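Local coordinates for protein alkane monooxygenase (Geobacillus thermodenitrificans, PDB 3B9O) that belongs to the luciferase-like monooxygenases, flavin-dependent enzymes built on a TIM-barrel fold, and binds flavin mononucleotide, at residues K170-S175 and G210-E215; R232-A237 and D259-R264. All coordinates share one frame; numbering follows the deposited sequence.

Contact 1: residues K170-S175 and G210-E215; sequences KLWEGS and GPHLCE
His212 lies against the C-terminal part of helix 154-174, with Leu171 and Trp172 both approaching its ring from the helix side. Leu171 stands over that face, its CB 4.1 Å from the centroid of the His212 ring, a CH-pi contact displaced toward the ND1-CG side of the ring. The backbone N of Cys214 lies over the other face, so the histidine has the helix on one face and the backbone of its own segment on the other. Trp172 adds an offset edge-to-face stack: the edge of its five-membered ring turns toward the imidazole, the planes stand at 80°, and CD1 of Trp172 comes to 3.8 Å from NE2 of His212. With CG of His212 anti to the backbone N (chi1 -172°), the ring is carried alongside the carbonyl of Leu171, whose O lies 3.5 Å from His212 CB.

One polar bond joins the segments. The backbone N of His212 donates to OG of Ser175 at 2.9 Å and 167°, nearly straight, while CB of Pro211 packs on the same hydroxyl oxygen at 3.4 Å from Ser175 OG. Leu171 CD2 packs 3.8 Å from CA of His212.

A second shell fixes these groups. Ser175 OG also bonds to the carbonyl of His197, NE2 of His212 to the hydroxyl of Ser120, and NE1 of Trp172 to the carbonyl of Ala116; His212 NE2 and Trp172 NE1 thus both bond to helix 112-125. The peptide bond before Pro211 is cis. The arrangement is buried packing at the periphery of the TIM-barrel fold, where the C-terminal end of helix 154-174 meets the long connection leading to strand 223-227.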
loop_
_atom_site.group_PDB
_atom_site.type_symbol
_atom_site.label_atom_id
_atom_site.label_comp_id
_atom_site.label_asym_id
_atom_site.label_seq_id
_atom_site.Cartn_x
_atom_site.Cartn_y
_atom_site.Cartn_z
ATOM N N LYS A 170 14.218 -6.989 14.801
ATOM C CA LYS A 170 14.741 -7.580 16.063
ATOM C C LYS A 170 13.625 -7.961 17.038
ATOM O O LYS A 170 13.608 -9.058 17.549
ATOM C CB LYS A 170 15.723 -6.643 16.745
ATOM C CG LYS A 170 17.065 -6.498 15.977
ATOM C CD LYS A 170 17.822 -5.259 16.486
ATOM C CE LYS A 170 19.087 -5.132 15.643
ATOM N NZ LYS A 170 20.050 -4.214 16.251
ATOM N N LEU A 171 12.694 -7.048 17.272
ATOM C CA LEU A 171 11.494 -7.333 18.091
ATOM C C LEU A 171 10.659 -8.527 17.607
ATOM O O LEU A 171 10.322 -9.453 18.360
ATOM C CB LEU A 171 10.622 -6.052 18.216
ATOM C CG LEU A 171 11.287 -4.853 18.920
ATOM C CD1 LEU A 171 10.454 -3.586 18.780
ATOM C CD2 LEU A 171 11.584 -5.176 20.437
ATOM N N TRP A 172 10.342 -8.513 16.325
ATOM C CA TRP A 172 9.445 -9.495 15.751
ATOM C C TRP A 172 10.020 -10.893 15.562
ATOM O O TRP A 172 9.290 -11.855 15.684
ATOM C CB TRP A 172 8.938 -8.995 14.400
ATOM C CG TRP A 172 7.991 -7.835 14.487
ATOM C CD1 TRP A 172 7.090 -7.591 15.479
ATOM C CD2 TRP A 172 7.776 -6.830 13.484
ATOM N NE1 TRP A 172 6.360 -6.460 15.184
ATOM C CE2 TRP A 172 6.739 -5.986 13.956
ATOM C CE3 TRP A 172 8.374 -6.546 12.234
ATOM C CZ2 TRP A 172 6.312 -4.852 13.245
ATOM C CZ3 TRP A 172 7.948 -5.440 11.517
ATOM C CH2 TRP A 172 6.911 -4.599 12.023
ATOM N N GLU A 173 11.315 -10.970 15.237
ATOM C CA GLU A 173 11.979 -12.199 14.814
ATOM C C GLU A 173 12.901 -12.741 15.881
ATOM O O GLU A 173 13.085 -13.947 15.980
ATOM C CB GLU A 173 12.843 -11.968 13.562
ATOM C CG GLU A 173 12.081 -11.490 12.289
ATOM C CD GLU A 173 11.182 -12.581 11.723
ATOM O OE1 GLU A 173 10.143 -12.231 11.146
ATOM O OE2 GLU A 173 11.524 -13.770 11.856
ATOM N N GLY A 174 13.497 -11.855 16.653
ATOM C CA GLY A 174 14.583 -12.284 17.558
ATOM C C GLY A 174 14.332 -12.247 19.071
ATOM O O GLY A 174 15.034 -12.916 19.864
ATOM N N SER A 175 13.372 -11.453 19.505
ATOM C CA SER A 175 13.212 -11.271 20.931
ATOM C C SER A 175 12.670 -12.515 21.647
ATOM O O SER A 175 13.221 -12.944 22.674
ATOM C CB SER A 175 12.386 -10.033 21.191
ATOM O OG SER A 175 12.172 -9.833 22.574
ATOM N N GLY A 210 14.699 -3.652 24.499
ATOM C CA GLY A 210 13.808 -4.819 24.322
ATOM C C GLY A 210 13.500 -5.270 25.730
ATOM O O GLY A 210 13.802 -4.518 26.697
ATOM N N PRO A 211 12.884 -6.455 25.900
ATOM C CA PRO A 211 12.376 -7.388 24.889
ATOM C C PRO A 211 11.088 -6.826 24.249
ATOM O O PRO A 211 10.558 -5.774 24.680
ATOM C CB PRO A 211 12.061 -8.641 25.703
ATOM C CG PRO A 211 11.741 -8.105 27.069
ATOM C CD PRO A 211 12.616 -6.923 27.272
ATOM N N HIS A 212 10.599 -7.522 23.234
ATOM C CA HIS A 212 9.308 -7.190 22.650
ATOM C C HIS A 212 8.210 -7.534 23.682
ATOM O O HIS A 212 8.379 -8.405 24.556
ATOM C CB HIS A 212 9.153 -8.010 21.365
ATOM C CG HIS A 212 7.959 -7.655 20.537
ATOM N ND1 HIS A 212 7.491 -6.360 20.418
ATOM C CD2 HIS A 212 7.185 -8.420 19.727
ATOM C CE1 HIS A 212 6.466 -6.343 19.574
ATOM N NE2 HIS A 212 6.256 -7.578 19.148
ATOM N N LEU A 213 7.096 -6.823 23.593
ATOM C CA LEU A 213 5.971 -7.034 24.512
ATOM C C LEU A 213 5.074 -8.220 24.101
ATOM O O LEU A 213 4.311 -8.711 24.907
ATOM C CB LEU A 213 5.136 -5.736 24.591
ATOM C CG LEU A 213 5.791 -4.542 25.358
ATOM C CD1 LEU A 213 5.006 -3.227 25.197
ATOM C CD2 LEU A 213 6.074 -4.840 26.868
ATOM N N CYS A 214 5.180 -8.668 22.847
ATOM C CA CYS A 214 4.264 -9.659 22.283
ATOM C C CYS A 214 4.921 -11.017 22.006
ATOM O O CYS A 214 6.123 -11.130 21.697
ATOM C CB CYS A 214 3.631 -9.117 20.970
ATOM S SG CYS A 214 3.128 -7.411 21.041
ATOM N N GLU A 215 4.120 -12.059 22.108
ATOM C CA GLU A 215 4.585 -13.406 21.820
ATOM C C GLU A 215 4.591 -13.603 20.311
ATOM O O GLU A 215 3.899 -12.840 19.607
ATOM C CB GLU A 215 3.719 -14.444 22.506
ATOM C CG GLU A 215 2.288 -14.641 21.873
ATOM C CD GLU A 215 1.494 -15.658 22.678
ATOM O OE1 GLU A 215 1.645 -16.858 22.351
ATOM O OE2 GLU A 215 0.746 -15.265 23.635
#

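Contact 2: residues R232-A237 and D259-R264; sequences RGREFA and DDIRKR
Arg234 reaches across from one helix to the next, and its chain shows how the two are joined. Its CB lies 4.0 Å from CG1 of Ile261, and CG continues along the same isoleucine, meeting both CG1 and CD1. CD then passes beside the carboxylate of Asp260. A bend at chi3 (-97°) turns the guanidinium back so that NH1 donates to OD1 of Asp260 at 2.8 Å in a nearly straight salt bridge. The acceptor sits in the guanidinium plane, but the nitrogen stands above the carboxylate plane of Asp260. NE of Arg234 is taken by the carbonyl of Met229.

OD1 of Asp260 has a second donor: NE of Arg264, one turn on in the same helix, approaches it at 3.0 Å from the other face of the carboxylate. The extended chain of Arg264 then carries NH1 to OE2 of Glu235, 2.8 Å away and nearly along the C-O axis. NH1 of Arg234 and NH2 of Arg264 come within 3.3 Å of each other, a like-charge approach that the shared aspartate probably offsets. OE1 of Glu235 pairs with Tyr268 and Lys267.

On the barrel side of this network Ala237 and Ile261 make a small apolar contact and both pack on Val244 of strand 243-246. The axes of segments 232-237 and 259-264 approach to 8.7 Å and cross at -58°. Their parent helices, 231-240 and 251-265, are successive outer helices of the parallel barrel, linked through strand 243-246 in the beta-alpha repeat of a TIM barrel; Gly233 on the first touches the bound flavin mononucleotide.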
loop_
_atom_site.group_PDB
_atom_site.type_symbol
_atom_site.label_atom_id
_atom_site.label_comp_id
_atom_site.label_asym_id
_atom_site.label_seq_id
_atom_site.Cartn_x
_atom_site.Cartn_y
_atom_site.Cartn_z
ATOM N N ARG A 232 16.621 6.447 -3.954
ATOM C CA ARG A 232 16.777 5.968 -2.580
ATOM C C ARG A 232 15.652 4.977 -2.182
ATOM O O ARG A 232 15.921 3.959 -1.529
ATOM C CB ARG A 232 16.812 7.164 -1.602
ATOM C CG ARG A 232 17.222 6.818 -0.159
ATOM C CD ARG A 232 18.605 6.141 -0.081
ATOM N NE ARG A 232 18.897 5.665 1.272
ATOM C CZ ARG A 232 18.482 4.495 1.800
ATOM N NH1 ARG A 232 17.741 3.636 1.087
ATOM N NH2 ARG A 232 18.840 4.171 3.040
ATOM N N GLY A 233 14.413 5.319 -2.528
ATOM C CA GLY A 233 13.252 4.457 -2.345
ATOM C C GLY A 233 13.406 3.098 -3.031
ATOM O O GLY A 233 13.172 2.067 -2.422
ATOM N N ARG A 234 13.861 3.087 -4.284
ATOM C CA ARG A 234 14.034 1.822 -5.022
ATOM C C ARG A 234 15.088 1.002 -4.359
ATOM O O ARG A 234 14.970 -0.210 -4.281
ATOM C CB ARG A 234 14.399 2.043 -6.501
ATOM C CG ARG A 234 13.202 2.347 -7.393
ATOM C CD ARG A 234 13.624 2.515 -8.883
ATOM N NE ARG A 234 13.770 3.937 -9.090
ATOM C CZ ARG A 234 14.797 4.578 -9.610
ATOM N NH1 ARG A 234 15.872 3.958 -10.097
ATOM N NH2 ARG A 234 14.696 5.883 -9.671
ATOM N N GLU A 235 16.132 1.664 -3.849
ATOM C CA GLU A 235 17.186 0.950 -3.129
ATOM C C GLU A 235 16.645 0.327 -1.835
ATOM O O GLU A 235 17.025 -0.797 -1.443
ATOM C CB GLU A 235 18.332 1.909 -2.800
ATOM C CG GLU A 235 19.539 1.201 -2.202
ATOM C CD GLU A 235 20.282 0.329 -3.213
ATOM O OE1 GLU A 235 21.004 -0.567 -2.771
ATOM O OE2 GLU A 235 20.140 0.530 -4.443
ATOM N N PHE A 236 15.788 1.089 -1.161
ATOM C CA PHE A 236 15.138 0.646 0.081
ATOM C C PHE A 236 14.239 -0.560 -0.144
ATOM O O PHE A 236 14.284 -1.510 0.622
ATOM C CB PHE A 236 14.302 1.780 0.692
ATOM C CG PHE A 236 13.720 1.440 2.047
ATOM C CD1 PHE A 236 14.468 1.619 3.190
ATOM C CD2 PHE A 236 12.431 0.944 2.175
ATOM C CE1 PHE A 236 13.948 1.315 4.445
ATOM C CE2 PHE A 236 11.900 0.639 3.449
ATOM C CZ PHE A 236 12.672 0.836 4.570
ATOM N N ALA A 237 13.382 -0.478 -1.167
ATOM C CA ALA A 237 12.630 -1.614 -1.693
ATOM C C ALA A 237 13.482 -2.861 -1.935
ATOM O O ALA A 237 13.132 -3.954 -1.483
ATOM C CB ALA A 237 11.899 -1.188 -3.014
ATOM N N ASP A 259 13.057 -4.310 -13.338
ATOM C CA ASP A 259 14.429 -4.789 -13.609
ATOM C C ASP A 259 15.436 -4.060 -12.701
ATOM O O ASP A 259 16.338 -4.686 -12.143
ATOM C CB ASP A 259 14.772 -4.588 -15.108
ATOM C CG ASP A 259 14.077 -5.611 -16.020
ATOM O OD1 ASP A 259 13.473 -6.567 -15.519
ATOM O OD2 ASP A 259 14.133 -5.476 -17.251
ATOM N N ASP A 260 15.199 -2.762 -12.475
ATOM C CA ASP A 260 16.087 -1.921 -11.656
ATOM C C ASP A 260 16.134 -2.402 -10.210
ATOM O O ASP A 260 17.213 -2.619 -9.629
ATOM C CB ASP A 260 15.626 -0.476 -11.705
ATOM C CG ASP A 260 16.591 0.468 -11.018
ATOM O OD1 ASP A 260 16.146 1.164 -10.098
ATOM O OD2 ASP A 260 17.786 0.496 -11.407
ATOM N N ILE A 261 14.957 -2.617 -9.644
ATOM C CA ILE A 261 14.869 -3.135 -8.285
ATOM C C ILE A 261 15.432 -4.520 -8.143
ATOM O O ILE A 261 16.138 -4.793 -7.170
ATOM C CB ILE A 261 13.429 -3.056 -7.705
ATOM C CG1 ILE A 261 13.079 -1.613 -7.442
ATOM C CG2 ILE A 261 13.314 -3.785 -6.367
ATOM C CD1 ILE A 261 11.598 -1.432 -7.388
ATOM N N ARG A 262 15.143 -5.412 -9.087
ATOM C CA ARG A 262 15.729 -6.758 -9.013
ATOM C C ARG A 262 17.265 -6.741 -9.071
ATOM O O ARG A 262 17.923 -7.475 -8.342
ATOM C CB ARG A 262 15.158 -7.666 -10.094
ATOM C CG ARG A 262 13.663 -7.672 -10.114
ATOM C CD ARG A 262 13.143 -8.390 -11.376
ATOM N NE ARG A 262 12.541 -9.605 -10.898
ATOM C CZ ARG A 262 13.081 -10.818 -10.933
ATOM N NH1 ARG A 262 14.243 -11.048 -11.512
ATOM N NH2 ARG A 262 12.407 -11.810 -10.389
ATOM N N LYS A 263 17.829 -5.840 -9.858
ATOM C CA LYS A 263 19.289 -5.709 -9.902
ATOM C C LYS A 263 19.824 -5.203 -8.580
ATOM O O LYS A 263 20.818 -5.720 -8.076
ATOM C CB LYS A 263 19.727 -4.718 -10.981
ATOM C CG LYS A 263 19.477 -5.235 -12.279
ATOM N N ARG A 264 19.159 -4.194 -8.024
ATOM C CA ARG A 264 19.578 -3.616 -6.751
ATOM C C ARG A 264 19.540 -4.614 -5.596
ATOM O O ARG A 264 20.325 -4.474 -4.638
ATOM C CB ARG A 264 18.750 -2.390 -6.415
ATOM C CG ARG A 264 18.933 -1.212 -7.379
ATOM C CD ARG A 264 18.104 -0.096 -6.867
ATOM N NE ARG A 264 18.072 1.033 -7.776
ATOM C CZ ARG A 264 18.789 2.142 -7.619
ATOM N NH1 ARG A 264 19.634 2.280 -6.586
ATOM N NH2 ARG A 264 18.678 3.103 -8.526
#

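How the contacts relate
Contact 1 is complete in the sequence before contact 2 begins, and their centres lie 28 Å apart, with a gap of about 10 Å between their nearest atoms. Helix 154-174 connects them: its C-terminal end takes part in contact 1, while Asp155, Tyr158, Asp162 and Leu165, earlier in the helix, pack on Arg232 or Phe236 of segment 232-237. The chain leaving segment 210-215 enters the parallel sheet at strand 223-227, directly ahead of helix 231-240. Contact 1 lies 25 Å from the centre of the chain, whereas contact 2 sits on the barrel itself and includes Gly233 of the flavin mononucleotide pocket.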